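Local coordinates for protein 4-amino-4-deoxychorismate lyase (Legionella pneumophila, PDB 3LUL) that belongs to the class IV aminotransferase family and carries a covalently bound pyridoxal phosphate, at residues M45-L50 with I59-S64; E70-K75 with G84-I89; N179-E184 with L188-V193; R205-C210 with V217-L222. All coordinates share one frame; numbering follows the deposited sequence. Where two conformers were deposited one is given.

Contact 1 (M45-L50 with I59-S64)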
loop_
_atom_site.group_PDB
_atom_site.type_symbol
_atom_site.label_atom_id
_atom_site.label_comp_id
_atom_site.label_asym_id
_atom_site.label_seq_id
_atom_site.Cartn_x
_atom_site.Cartn_y
_atom_site.Cartn_z
HETATM N N MSE B 45 0.272 15.834 -19.097
HETATM C CA MSE B 45 0.904 15.781 -17.781
HETATM C C MSE B 45 0.619 14.487 -17.020
HETATM O O MSE B 45 1.496 13.984 -16.309
HETATM C CB MSE B 45 0.580 17.045 -16.946
HETATM C CG MSE B 45 1.210 18.294 -17.528
HETATM SE SE MSE B 45 0.671 19.883 -16.532
HETATM C CE MSE B 45 1.938 19.620 -15.126
ATOM N N HIS B 46 -0.591 13.949 -17.178
ATOM C CA HIS B 46 -0.945 12.648 -16.597
ATOM C C HIS B 46 -0.124 11.510 -17.211
ATOM O O HIS B 46 0.369 10.644 -16.506
ATOM C CB HIS B 46 -2.437 12.388 -16.782
ATOM C CG HIS B 46 -3.293 13.225 -15.892
ATOM N ND1 HIS B 46 -3.369 13.015 -14.531
ATOM C CD2 HIS B 46 -4.123 14.269 -16.163
ATOM C CE1 HIS B 46 -4.183 13.912 -13.992
ATOM N NE2 HIS B 46 -4.673 14.669 -14.964
ATOM N N TRP B 47 -0.001 11.515 -18.536
ATOM C CA TRP B 47 0.852 10.509 -19.227
ATOM C C TRP B 47 2.298 10.580 -18.773
ATOM O O TRP B 47 2.970 9.570 -18.571
ATOM C CB TRP B 47 0.731 10.760 -20.743
ATOM C CG TRP B 47 1.558 9.909 -21.628
ATOM C CD1 TRP B 47 1.261 8.637 -22.073
ATOM C CD2 TRP B 47 2.830 10.242 -22.175
ATOM N NE1 TRP B 47 2.262 8.184 -22.899
ATOM C CE2 TRP B 47 3.245 9.142 -22.969
ATOM C CE3 TRP B 47 3.660 11.365 -22.082
ATOM C CZ2 TRP B 47 4.456 9.136 -23.644
ATOM C CZ3 TRP B 47 4.864 11.360 -22.753
ATOM C CH2 TRP B 47 5.246 10.256 -23.539
ATOM N N GLU B 48 2.803 11.799 -18.646
ATOM C CA GLU B 48 4.201 12.016 -18.255
ATOM C C GLU B 48 4.470 11.443 -16.877
ATOM O O GLU B 48 5.457 10.761 -16.649
ATOM C CB GLU B 48 4.495 13.511 -18.256
ATOM C CG GLU B 48 5.858 13.934 -17.759
ATOM C CD GLU B 48 6.031 15.457 -17.717
ATOM O OE1 GLU B 48 5.087 16.200 -17.331
ATOM O OE2 GLU B 48 7.127 15.911 -18.084
ATOM N N ARG B 49 3.607 11.790 -15.931
ATOM C CA ARG B 49 3.786 11.357 -14.558
ATOM C C ARG B 49 3.665 9.839 -14.458
ATOM O O ARG B 49 4.467 9.184 -13.824
ATOM C CB ARG B 49 2.750 12.017 -13.633
ATOM C CG ARG B 49 2.933 11.581 -12.179
ATOM C CD ARG B 49 2.144 12.435 -11.216
ATOM N NE ARG B 49 0.700 12.278 -11.407
ATOM C CZ ARG B 49 -0.206 13.030 -10.788
ATOM N NH1 ARG B 49 0.166 13.931 -9.866
ATOM N NH2 ARG B 49 -1.488 12.847 -11.042
ATOM N N LEU B 50 2.661 9.282 -15.115
ATOM C CA LEU B 50 2.458 7.809 -15.089
ATOM C C LEU B 50 3.680 7.117 -15.646
ATOM O O LEU B 50 4.155 6.153 -15.042
ATOM C CB LEU B 50 1.179 7.390 -15.824
ATOM C CG LEU B 50 0.826 5.901 -15.916
ATOM C CD1 LEU B 50 0.842 5.268 -14.543
ATOM C CD2 LEU B 50 -0.525 5.742 -16.639
ATOM N N ILE B 59 8.249 -0.961 -14.501
ATOM C CA ILE B 59 7.055 -1.424 -15.173
ATOM C C ILE B 59 7.089 -0.846 -16.595
ATOM O O ILE B 59 7.177 0.363 -16.767
ATOM C CB ILE B 59 5.766 -0.978 -14.433
ATOM C CG1 ILE B 59 5.775 -1.452 -12.975
ATOM C CG2 ILE B 59 4.541 -1.485 -15.163
ATOM C CD1 ILE B 59 4.608 -0.876 -12.140
ATOM N N PRO B 60 7.022 -1.704 -17.630
ATOM C CA PRO B 60 6.933 -1.128 -18.970
ATOM C C PRO B 60 5.726 -0.164 -19.129
ATOM O O PRO B 60 4.615 -0.416 -18.595
ATOM C CB PRO B 60 6.830 -2.352 -19.904
ATOM C CG PRO B 60 7.123 -3.565 -19.050
ATOM C CD PRO B 60 6.961 -3.176 -17.615
ATOM N N PHE B 61 5.950 0.920 -19.870
ATOM C CA PHE B 61 4.904 1.816 -20.270
ATOM C C PHE B 61 5.146 2.221 -21.721
ATOM O O PHE B 61 5.545 3.347 -21.997
ATOM C CB PHE B 61 4.871 3.037 -19.335
ATOM C CG PHE B 61 3.639 3.910 -19.494
ATOM C CD1 PHE B 61 2.375 3.410 -19.277
ATOM C CD2 PHE B 61 3.763 5.260 -19.817
ATOM C CE1 PHE B 61 1.235 4.226 -19.400
ATOM C CE2 PHE B 61 2.639 6.082 -19.969
ATOM C CZ PHE B 61 1.376 5.580 -19.731
ATOM N N GLU B 62 4.932 1.267 -22.629
ATOM C CA GLU B 62 5.232 1.442 -24.047
ATOM C C GLU B 62 3.914 1.765 -24.733
ATOM O O GLU B 62 3.376 0.956 -25.502
ATOM C CB GLU B 62 5.832 0.157 -24.648
ATOM C CG GLU B 62 7.230 -0.169 -24.153
ATOM C CD GLU B 62 8.273 0.798 -24.630
ATOM O OE1 GLU B 62 8.048 1.475 -25.661
ATOM O OE2 GLU B 62 9.332 0.856 -23.972
ATOM N N ILE B 63 3.379 2.938 -24.402
ATOM C CA ILE B 63 2.213 3.490 -25.078
ATOM C C ILE B 63 2.570 4.936 -25.383
ATOM O O ILE B 63 2.956 5.679 -24.489
ATOM C CB ILE B 63 0.932 3.352 -24.244
ATOM C CG1 ILE B 63 -0.264 3.971 -24.992
ATOM C CG2 ILE B 63 1.067 3.963 -22.856
ATOM C CD1 ILE B 63 -1.638 3.625 -24.319
ATOM N N SER B 64 2.445 5.327 -26.644
ATOM C CA SER B 64 2.826 6.680 -27.039
ATOM C C SER B 64 1.798 7.661 -26.488
ATOM O O SER B 64 0.665 7.270 -26.141
ATOM C CB SER B 64 2.922 6.779 -28.564
ATOM O OG SER B 64 1.626 6.662 -29.129
#
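Trp47 and Leu50, one turn apart on a helix, both bear on the ring of Phe61 in the loop that follows. From Leu50 the approach is over a face: CG stands 4.2 Å from the centroid of the Phe61 ring, and CD2 comes to 3.6 Å from CE1 of Phe61, the side chains crossing at about a right angle. The indole comes at a slant instead, its five-membered ring inclined at 45° to the Phe61 ring, with Trp47 CD1 3.6 Å from Phe61 CE2.

Trp47 NE1 donates to the carbonyl O of Ile63 at 3.0 Å, an almost straight bond (160° at the hydrogen) in which the acceptor lies in the indole plane while the donor is tilted from the carbonyl plane. This bond, together with the Phe61 contact, probably fixes the rotation of the indole. Placing CG of Trp47 opposite the backbone N (chi1 177°) carries the ring out from the helix to the loop. Ile63 CG2 lies over the other face of the Phe61 ring, offset toward its rim, and Ser64 is the N-cap of the next helix, its OG hydrogen-bonded to Asp67 N.

Trp68 of helix 65-78 touches Trp47, Leu50 and Phe61, and Leu50 also packs on Leu29. Arg49 of the same helix bonds the cofactor phosphate, while helix 43-57, its following loop and helix 65-78 pack together beside strand 28-36.

Contact 2 (E70-K75 with G84-I89)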
loop_
_atom_site.group_PDB
_atom_site.type_symbol
_atom_site.label_atom_id
_atom_site.label_comp_id
_atom_site.label_asym_id
_atom_site.label_seq_id
_atom_site.Cartn_x
_atom_site.Cartn_y
_atom_site.Cartn_z
ATOM N N GLU B 70 -5.723 9.059 -27.724
ATOM C CA GLU B 70 -6.757 8.386 -28.549
ATOM C C GLU B 70 -7.603 7.415 -27.717
ATOM O O GLU B 70 -8.828 7.352 -27.885
ATOM C CB GLU B 70 -6.118 7.651 -29.748
ATOM C CG GLU B 70 -7.030 6.640 -30.535
ATOM C CD GLU B 70 -8.294 7.252 -31.150
ATOM O OE1 GLU B 70 -8.561 8.459 -30.934
ATOM O OE2 GLU B 70 -9.031 6.508 -31.856
ATOM N N HIS B 71 -6.957 6.668 -26.830
ATOM C CA HIS B 71 -7.693 5.791 -25.895
ATOM C C HIS B 71 -8.626 6.547 -24.976
ATOM O O HIS B 71 -9.748 6.099 -24.758
ATOM C CB HIS B 71 -6.768 4.913 -25.079
ATOM C CG HIS B 71 -6.364 3.668 -25.783
ATOM N ND1 HIS B 71 -5.108 3.485 -26.317
ATOM C CD2 HIS B 71 -7.059 2.542 -26.058
ATOM C CE1 HIS B 71 -5.038 2.287 -26.865
ATOM N NE2 HIS B 71 -6.211 1.698 -26.728
ATOM N N LEU B 72 -8.183 7.689 -24.465
ATOM C CA LEU B 72 -9.024 8.538 -23.613
ATOM C C LEU B 72 -10.231 9.035 -24.394
ATOM O O LEU B 72 -11.367 8.949 -23.912
ATOM C CB LEU B 72 -8.257 9.730 -23.018
ATOM C CG LEU B 72 -7.022 9.434 -22.137
ATOM C CD1 LEU B 72 -6.253 10.736 -21.790
ATOM C CD2 LEU B 72 -7.469 8.699 -20.861
ATOM N N ILE B 73 -9.994 9.497 -25.622
ATOM C CA ILE B 73 -11.085 10.023 -26.455
ATOM C C ILE B 73 -12.080 8.919 -26.764
ATOM O O ILE B 73 -13.285 9.150 -26.686
ATOM C CB ILE B 73 -10.572 10.687 -27.749
ATOM C CG1 ILE B 73 -9.741 11.941 -27.429
ATOM C CG2 ILE B 73 -11.754 11.067 -28.684
ATOM C CD1 ILE B 73 -10.456 13.040 -26.677
ATOM N N GLN B 74 -11.598 7.710 -27.060
ATOM C CA GLN B 74 -12.505 6.626 -27.440
ATOM C C GLN B 74 -13.379 6.190 -26.271
ATOM O O GLN B 74 -14.529 5.827 -26.475
ATOM C CB GLN B 74 -11.769 5.424 -28.050
ATOM C CG GLN B 74 -11.249 5.659 -29.505
ATOM C CD GLN B 74 -12.295 6.257 -30.488
ATOM O OE1 GLN B 74 -12.049 7.288 -31.116
ATOM N NE2 GLN B 74 -13.453 5.604 -30.621
ATOM N N LYS B 75 -12.835 6.272 -25.053
ATOM C CA LYS B 75 -13.587 6.005 -23.828
ATOM C C LYS B 75 -14.655 7.051 -23.548
ATOM O O LYS B 75 -15.806 6.693 -23.255
ATOM C CB LYS B 75 -12.629 5.857 -22.643
ATOM C CG LYS B 75 -12.382 4.432 -22.297
ATOM C CD LYS B 75 -13.488 3.966 -21.371
ATOM C CE LYS B 75 -13.723 2.506 -21.509
ATOM N NZ LYS B 75 -14.545 1.996 -20.394
ATOM N N GLY B 84 -16.847 14.964 -16.407
ATOM C CA GLY B 84 -16.683 13.771 -15.538
ATOM C C GLY B 84 -15.223 13.431 -15.354
ATOM O O GLY B 84 -14.375 14.325 -15.381
ATOM N N GLY B 85 -14.937 12.147 -15.145
ATOM C CA GLY B 85 -13.567 11.694 -14.984
ATOM C C GLY B 85 -13.228 10.429 -15.713
ATOM O O GLY B 85 -14.118 9.644 -16.089
ATOM N N ILE B 86 -11.917 10.230 -15.917
ATOM C CA ILE B 86 -11.395 8.942 -16.369
ATOM C C ILE B 86 -10.256 8.514 -15.446
ATOM O O ILE B 86 -9.393 9.320 -15.112
ATOM C CB ILE B 86 -10.812 8.973 -17.807
ATOM C CG1 ILE B 86 -11.869 9.219 -18.864
ATOM C CG2 ILE B 86 -10.119 7.628 -18.133
ATOM C CD1 ILE B 86 -11.283 9.422 -20.257
ATOM N N LYS B 87 -10.296 7.257 -15.005
ATOM C CA LYS B 87 -9.202 6.677 -14.200
ATOM C C LYS B 87 -8.445 5.683 -15.064
ATOM O O LYS B 87 -9.050 4.811 -15.679
ATOM C CB LYS B 87 -9.748 6.013 -12.945
ATOM C CG LYS B 87 -8.670 5.598 -11.942
ATOM C CD LYS B 87 -9.291 5.092 -10.611
ATOM C CE LYS B 87 -8.229 4.435 -9.721
ATOM N NZ LYS B 87 -8.758 4.135 -8.330
ATOM N N ALA B 88 -7.131 5.848 -15.159
ATOM C CA ALA B 88 -6.244 4.889 -15.855
ATOM C C ALA B 88 -5.518 4.109 -14.775
ATOM O O ALA B 88 -5.011 4.711 -13.848
ATOM C CB ALA B 88 -5.248 5.611 -16.690
ATOM N N ILE B 89 -5.546 2.776 -14.838
ATOM C CA ILE B 89 -4.813 1.924 -13.913
ATOM C C ILE B 89 -3.820 1.091 -14.713
ATOM O O ILE B 89 -4.219 0.436 -15.658
ATOM C CB ILE B 89 -5.735 0.972 -13.105
ATOM C CG1 ILE B 89 -6.834 1.751 -12.370
ATOM C CG2 ILE B 89 -4.915 0.185 -12.083
ATOM C CD1 ILE B 89 -7.850 0.816 -11.648
#
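Ile86 reaches from its strand to the helix with CD1, the methyl that makes most of this small, buried contact. CD1 lies 3.7 Å from the carbonyl O of Leu72 and 3.9 Å from Leu72 CD2, so that it meets both the backbone and the side chain of one helical residue. The second branch, Ile86 CG2, adds a contact of 4.0 Å to the same Leu72 CD2. With CG1 of Ile86 opposite its own carbonyl carbon (chi1 -67°) and CD1 extended beyond it, the longer branch projects to the helix, and the two side chains cross at a slant.

Packing is looser at Lys75, whose CB stays 4.5 Å from Ile86 CD1. Although its CB points to the strand, the rest of the chain leads away, and NZ makes a weak hydrogen bond with Phe110 O and long, weak ion pairs with Asp9 and Asp79. On the strand, Lys87 points away from the helix, lies in a cation-pi contact with Phe30 and packs on Leu25 of the second subunit.

Strand 84-91 runs between strands 28-36 and 106-113, and Ile76 and Trp68 extend the helix's cover of its Ile86 and Ala88, respectively. Such a helix, laid by apolar side chains on one face of a sheet, is the packing of a two-layer alpha/beta structure.

Contact 3 (N179-E184 with L188-V193)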
loop_
_atom_site.group_PDB
_atom_site.type_symbol
_atom_site.label_atom_id
_atom_site.label_comp_id
_atom_site.label_asym_id
_atom_site.label_seq_id
_atom_site.Cartn_x
_atom_site.Cartn_y
_atom_site.Cartn_z
ATOM N N ASN B 179 -3.141 17.973 -2.524
ATOM C CA ASN B 179 -2.066 18.787 -2.009
ATOM C C ASN B 179 -2.662 19.942 -1.200
ATOM O O ASN B 179 -3.826 20.318 -1.396
ATOM C CB ASN B 179 -1.194 19.324 -3.153
ATOM C CG ASN B 179 -0.378 18.214 -3.841
ATOM O OD1 ASN B 179 -0.587 17.919 -5.002
ATOM N ND2 ASN B 179 0.534 17.585 -3.093
ATOM N N LEU B 180 -1.849 20.489 -0.312
ATOM C CA LEU B 180 -2.244 21.605 0.555
ATOM C C LEU B 180 -1.489 22.874 0.269
ATOM O O LEU B 180 -0.276 22.873 0.074
ATOM C CB LEU B 180 -2.013 21.248 2.024
ATOM C CG LEU B 180 -2.503 22.296 3.043
ATOM C CD1 LEU B 180 -3.093 21.641 4.295
ATOM C CD2 LEU B 180 -1.381 23.193 3.462
ATOM N N PHE B 181 -2.226 23.987 0.312
ATOM C CA PHE B 181 -1.697 25.347 0.170
ATOM C C PHE B 181 -2.228 26.143 1.356
ATOM O O PHE B 181 -3.324 25.873 1.859
ATOM C CB PHE B 181 -2.192 25.992 -1.137
ATOM C CG PHE B 181 -1.443 25.533 -2.379
ATOM C CD1 PHE B 181 -1.771 24.343 -3.008
ATOM C CD2 PHE B 181 -0.485 26.329 -2.952
ATOM C CE1 PHE B 181 -1.117 23.938 -4.145
ATOM C CE2 PHE B 181 0.181 25.921 -4.100
ATOM C CZ PHE B 181 -0.132 24.712 -4.680
ATOM N N LEU B 182 -1.477 27.138 1.789
ATOM C CA LEU B 182 -2.040 28.156 2.665
ATOM C C LEU B 182 -1.690 29.537 2.191
ATOM O O LEU B 182 -0.793 29.736 1.361
ATOM C CB LEU B 182 -1.611 27.907 4.098
ATOM C CG LEU B 182 -0.132 27.877 4.386
ATOM C CD1 LEU B 182 0.252 29.310 4.625
ATOM C CD2 LEU B 182 0.288 26.997 5.601
ATOM N N ILE B 183 -2.411 30.511 2.716
ATOM C CA ILE B 183 -2.203 31.914 2.386
ATOM C C ILE B 183 -1.982 32.632 3.704
ATOM O O ILE B 183 -2.770 32.460 4.626
ATOM C CB ILE B 183 -3.410 32.561 1.688
ATOM C CG1 ILE B 183 -3.642 31.908 0.313
ATOM C CG2 ILE B 183 -3.151 34.026 1.499
ATOM C CD1 ILE B 183 -4.888 32.351 -0.363
ATOM N N GLU B 184 -0.899 33.390 3.794
ATOM C CA GLU B 184 -0.678 34.281 4.905
ATOM C C GLU B 184 -0.096 35.593 4.383
ATOM O O GLU B 184 0.901 35.580 3.646
ATOM C CB GLU B 184 0.301 33.618 5.876
ATOM C CG GLU B 184 0.630 34.463 7.106
ATOM C CD GLU B 184 1.633 33.751 8.014
ATOM O OE1 GLU B 184 2.764 33.463 7.545
ATOM O OE2 GLU B 184 1.269 33.464 9.173
ATOM N N LEU B 188 1.389 32.910 -0.857
ATOM C CA LEU B 188 1.005 31.503 -0.959
ATOM C C LEU B 188 2.166 30.644 -0.472
ATOM O O LEU B 188 3.296 30.904 -0.831
ATOM C CB LEU B 188 0.679 31.137 -2.404
ATOM C CG LEU B 188 -0.686 31.591 -2.893
ATOM C CD1 LEU B 188 -0.636 32.016 -4.377
ATOM C CD2 LEU B 188 -1.718 30.490 -2.632
ATOM N N TYR B 189 1.872 29.603 0.312
ATOM C CA TYR B 189 2.870 28.646 0.784
ATOM C C TYR B 189 2.353 27.214 0.506
ATOM O O TYR B 189 1.139 26.956 0.552
ATOM C CB TYR B 189 3.118 28.818 2.279
ATOM C CG TYR B 189 3.657 30.165 2.682
ATOM C CD1 TYR B 189 2.792 31.231 2.959
ATOM C CD2 TYR B 189 5.020 30.387 2.773
ATOM C CE1 TYR B 189 3.297 32.509 3.322
ATOM C CE2 TYR B 189 5.524 31.633 3.152
ATOM C CZ TYR B 189 4.655 32.686 3.418
ATOM O OH TYR B 189 5.130 33.882 3.804
ATOM N N THR B 190 3.264 26.307 0.192
ATOM C CA THR B 190 2.913 24.914 -0.020
ATOM C C THR B 190 4.126 24.026 0.299
ATOM O O THR B 190 5.262 24.462 0.157
ATOM C CB THR B 190 2.397 24.702 -1.454
ATOM O OG1 THR B 190 1.703 23.468 -1.521
ATOM C CG2 THR B 190 3.532 24.751 -2.508
ATOM N N PRO B 191 3.886 22.818 0.824
ATOM C CA PRO B 191 5.039 21.959 1.124
ATOM C C PRO B 191 5.930 21.703 -0.089
ATOM O O PRO B 191 5.439 21.656 -1.236
ATOM C CB PRO B 191 4.355 20.670 1.608
ATOM C CG PRO B 191 3.194 21.177 2.355
ATOM C CD PRO B 191 2.666 22.290 1.462
ATOM N N ARG B 192 7.233 21.555 0.163
ATOM C CA ARG B 192 8.221 21.216 -0.859
ATOM C C ARG B 192 8.032 19.792 -1.355
ATOM O O ARG B 192 7.556 18.931 -0.601
ATOM C CB ARG B 192 9.629 21.295 -0.261
ATOM C CG ARG B 192 10.065 22.635 0.215
ATOM C CD ARG B 192 11.496 22.566 0.803
ATOM N NE ARG B 192 11.658 21.456 1.744
ATOM C CZ ARG B 192 12.754 20.711 1.844
ATOM N NH1 ARG B 192 13.798 20.958 1.062
ATOM N NH2 ARG B 192 12.802 19.712 2.717
ATOM N N VAL B 193 8.424 19.520 -2.605
ATOM C CA VAL B 193 8.437 18.150 -3.113
ATOM C C VAL B 193 9.280 17.270 -2.167
ATOM O O VAL B 193 8.894 16.167 -1.867
ATOM C CB VAL B 193 8.981 18.049 -4.560
ATOM C CG1 VAL B 193 8.885 16.609 -5.060
ATOM C CG2 VAL B 193 8.203 18.945 -5.491
HETATM O O HOH W 1 3.326 35.633 4.732
#
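Thr190 and Phe181 lie side by side across two antiparallel strands, pointing the same way. CB of Thr190 sits over the Phe181 ring, 3.8 Å from its centroid in a CH-pi contact, and CG2 reaches CE2 of Phe181 at 3.9 Å. OG1 lies above the centre of the ring and donates a short hydrogen bond of 2.6 Å to the carbonyl O of Leu180, tilted 27° from the carbonyl plane. It is the first torsion (chi1 -163°), with OG1 opposite the backbone N, that brings the hydroxyl to this carbonyl.

The two strands form a beta hairpin, with Leu182 and Tyr189 as a hydrogen-bonded pair: the N of each gives a 2.9 Å bond to the O of the other. Ile183 and Leu188 are the adjoining non-hydrogen-bonded pair, and CG1 of Ile183 meets CD2 of Leu188 at 3.8 Å.

On the Leu182 side of the sheet, CD1 of Leu182 packs 3.6 Å from CD1 of Tyr189. Glu184 O and a water lie at the edge of the Tyr189 ring, near its plane; the water donates to Glu184 O at 2.7 Å and is also hydrogen-bonded to Tyr189 OH. Arg226 forms a salt bridge with Glu184 OE1 and a cation-pi contact with Tyr189, while Phe234 of strand 232-237 meets the Phe181 ring with its plane nearly parallel.

Contact 4 (R205-C210 with V217-L222)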
loop_
_atom_site.group_PDB
_atom_site.type_symbol
_atom_site.label_atom_id
_atom_site.label_comp_id
_atom_site.label_asym_id
_atom_site.label_seq_id
_atom_site.Cartn_x
_atom_site.Cartn_y
_atom_site.Cartn_z
ATOM N N ARG B 205 0.440 23.175 -11.807
ATOM C CA ARG B 205 -0.237 24.179 -12.657
ATOM C C ARG B 205 -0.448 25.484 -11.901
ATOM O O ARG B 205 -0.228 26.570 -12.440
ATOM C CB ARG B 205 -1.592 23.673 -13.161
ATOM C CG ARG B 205 -1.522 22.547 -14.224
ATOM C CD ARG B 205 -2.904 21.927 -14.375
ATOM N NE ARG B 205 -3.883 22.961 -14.717
ATOM C CZ ARG B 205 -5.189 22.927 -14.435
ATOM N NH1 ARG B 205 -5.751 21.886 -13.832
ATOM N NH2 ARG B 205 -5.959 23.954 -14.805
ATOM N N LEU B 206 -0.857 25.368 -10.647
ATOM C CA LEU B 206 -1.113 26.535 -9.807
ATOM C C LEU B 206 0.175 27.345 -9.597
ATOM O O LEU B 206 0.186 28.561 -9.742
ATOM C CB LEU B 206 -1.725 26.087 -8.475
ATOM C CG LEU B 206 -2.296 27.141 -7.543
ATOM C CD1 LEU B 206 -3.302 26.489 -6.648
ATOM C CD2 LEU B 206 -1.217 27.855 -6.741
ATOM N N ILE B 207 1.266 26.654 -9.278
ATOM C CA ILE B 207 2.574 27.299 -9.136
ATOM C C ILE B 207 2.986 28.039 -10.424
ATOM O O ILE B 207 3.419 29.179 -10.356
ATOM C CB ILE B 207 3.655 26.294 -8.668
ATOM C CG1 ILE B 207 3.353 25.840 -7.238
ATOM C CG2 ILE B 207 5.063 26.915 -8.696
ATOM C CD1 ILE B 207 4.144 24.623 -6.793
ATOM N N SER B 208 2.804 27.400 -11.574
ATOM C CA SER B 208 3.110 28.017 -12.878
ATOM C C SER B 208 2.299 29.281 -13.087
ATOM O O SER B 208 2.845 30.309 -13.455
ATOM C CB SER B 208 2.849 27.041 -14.038
ATOM O OG SER B 208 3.819 26.018 -14.075
ATOM N N HIS B 209 0.987 29.200 -12.870
ATOM C CA HIS B 209 0.129 30.376 -12.937
ATOM C C HIS B 209 0.612 31.521 -12.042
ATOM O O HIS B 209 0.603 32.671 -12.467
ATOM C CB HIS B 209 -1.337 30.057 -12.577
ATOM C CG HIS B 209 -2.104 29.405 -13.686
ATOM N ND1 HIS B 209 -2.289 30.004 -14.911
ATOM C CD2 HIS B 209 -2.747 28.213 -13.748
ATOM C CE1 HIS B 209 -2.990 29.198 -15.687
ATOM N NE2 HIS B 209 -3.277 28.101 -15.007
ATOM N N CYS B 210 1.019 31.216 -10.812
ATOM C CA CYS B 210 1.470 32.253 -9.881
ATOM C C CYS B 210 2.734 32.904 -10.430
ATOM O O CYS B 210 2.857 34.129 -10.421
ATOM C CB CYS B 210 1.738 31.671 -8.489
ATOM S SG CYS B 210 0.208 31.228 -7.621
ATOM N N VAL B 217 4.586 32.870 -4.363
ATOM C CA VAL B 217 4.305 31.497 -3.926
ATOM C C VAL B 217 5.593 30.829 -3.414
ATOM O O VAL B 217 6.593 30.813 -4.121
ATOM C CB VAL B 217 3.706 30.642 -5.060
ATOM C CG1 VAL B 217 4.585 30.663 -6.330
ATOM C CG2 VAL B 217 3.474 29.243 -4.572
ATOM N N GLN B 218 5.548 30.266 -2.216
ATOM C CA GLN B 218 6.737 29.736 -1.574
ATOM C C GLN B 218 6.567 28.249 -1.285
ATOM O O GLN B 218 5.671 27.876 -0.557
ATOM C CB GLN B 218 7.006 30.478 -0.262
ATOM C CG GLN B 218 7.139 31.995 -0.358
ATOM C CD GLN B 218 8.181 32.430 -1.362
ATOM O OE1 GLN B 218 7.889 33.136 -2.334
ATOM N NE2 GLN B 218 9.401 31.999 -1.141
ATOM N N GLU B 219 7.472 27.444 -1.840
ATOM C CA GLU B 219 7.572 26.013 -1.590
ATOM C C GLU B 219 8.550 25.778 -0.477
ATOM O O GLU B 219 9.780 25.834 -0.714
ATOM C CB GLU B 219 8.035 25.285 -2.849
ATOM C CG GLU B 219 7.046 25.418 -4.001
ATOM C CD GLU B 219 7.550 24.777 -5.282
ATOM O OE1 GLU B 219 7.647 23.526 -5.339
ATOM O OE2 GLU B 219 7.788 25.540 -6.250
ATOM N N ILE B 220 8.021 25.591 0.738
ATOM C CA ILE B 220 8.826 25.472 1.964
ATOM C C ILE B 220 8.244 24.415 2.926
ATOM O O ILE B 220 7.086 24.006 2.807
ATOM C CB ILE B 220 8.938 26.807 2.742
ATOM C CG1 ILE B 220 7.567 27.279 3.274
ATOM C CG2 ILE B 220 9.600 27.893 1.883
ATOM C CD1 ILE B 220 7.654 28.504 4.221
ATOM N N SER B 221 9.051 24.015 3.894
ATOM C CA SER B 221 8.590 23.069 4.906
ATOM C C SER B 221 7.736 23.853 5.878
ATOM O O SER B 221 8.127 24.961 6.316
ATOM C CB SER B 221 9.772 22.413 5.616
ATOM O OG SER B 221 10.509 21.616 4.706
ATOM N N LEU B 222 6.560 23.297 6.179
ATOM C CA LEU B 222 5.533 23.987 6.967
ATOM C C LEU B 222 5.186 23.179 8.205
ATOM O O LEU B 222 4.864 21.999 8.109
ATOM C CB LEU B 222 4.275 24.185 6.137
ATOM C CG LEU B 222 4.359 25.157 4.965
ATOM C CD1 LEU B 222 3.251 24.892 3.957
ATOM C CD2 LEU B 222 4.332 26.599 5.477
#
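Helix 201-212 lies in the crossover connection of a beta-alpha-beta unit, and its residues Ile207 and Cys210 meet the returning strand at Val217 and Glu219. The backbones come nearest at Cys210 and Val217, whose CA atoms are 6.6 Å apart. There Cys210 CB touches Val217 CG1 at 3.7 Å. In Val217 this methyl stands between the backbone N and the carbonyl carbon (chi1 54°), which turns it to the helix, while the other methyl, CG2, makes a looser contact of 4.3 Å with Ile207 CG1.

One turn back along the helix, Ile207 is matched with Glu219, two residues on from Val217. Its CD1 methyl lies against the carboxylate end, 3.7 Å from Glu219 CD, and Ile207 CG2 lies 3.9 Å from Glu219 OE2; the two chains cross at a slant. Glu219 arrives there by running extended past CG. The isoleucine methyls offer the carboxylate no polar partner; its OE1 instead forms a salt bridge with Arg203, earlier on the same helix. That bridge would hold the carboxylate beside the helix, where it lies alongside the isoleucine methyls.

Leu206 and Cys210 also pack on Leu263 of helix 258-269, and Cys210 touches Leu188 of strand 187-190. The segment axes pass 9.5 Å apart, with their N-to-C directions at 135°. Strands 187-190 and 217-219 are parallel neighbours in the sheet, and a helix that links two such strands and packs against the second of them is the geometry of a beta-alpha-beta crossover.

How the contacts relate
Contacts 3 and 4 form one continuous region, their centres 6 Å apart: Leu188 O and Gln218 N, 2.7 Å apart, probably form a hydrogen bond, as do Thr190 N and Gln218 O at 3.0 Å, tying the hairpin to the returning strand. Contacts 1 and 2 are joined more lightly, through Ile63 CD1 and His71 ND1 at 4.0 Å, with centres 14 Å apart. Between the two groups, the selenium of selenomethionine Met45 (SE) in contact 1 packs 4.2 Å from Arg205 CG of contact 4. Contacts 2 and 3 lie on opposite sides of the chain's centre, about 30 Å between centres. The cofactor site borders segment 45-50, where Arg49 NH1 hydrogen-bonds OP1 of the pyridoxal-phosphate lysine at position 141.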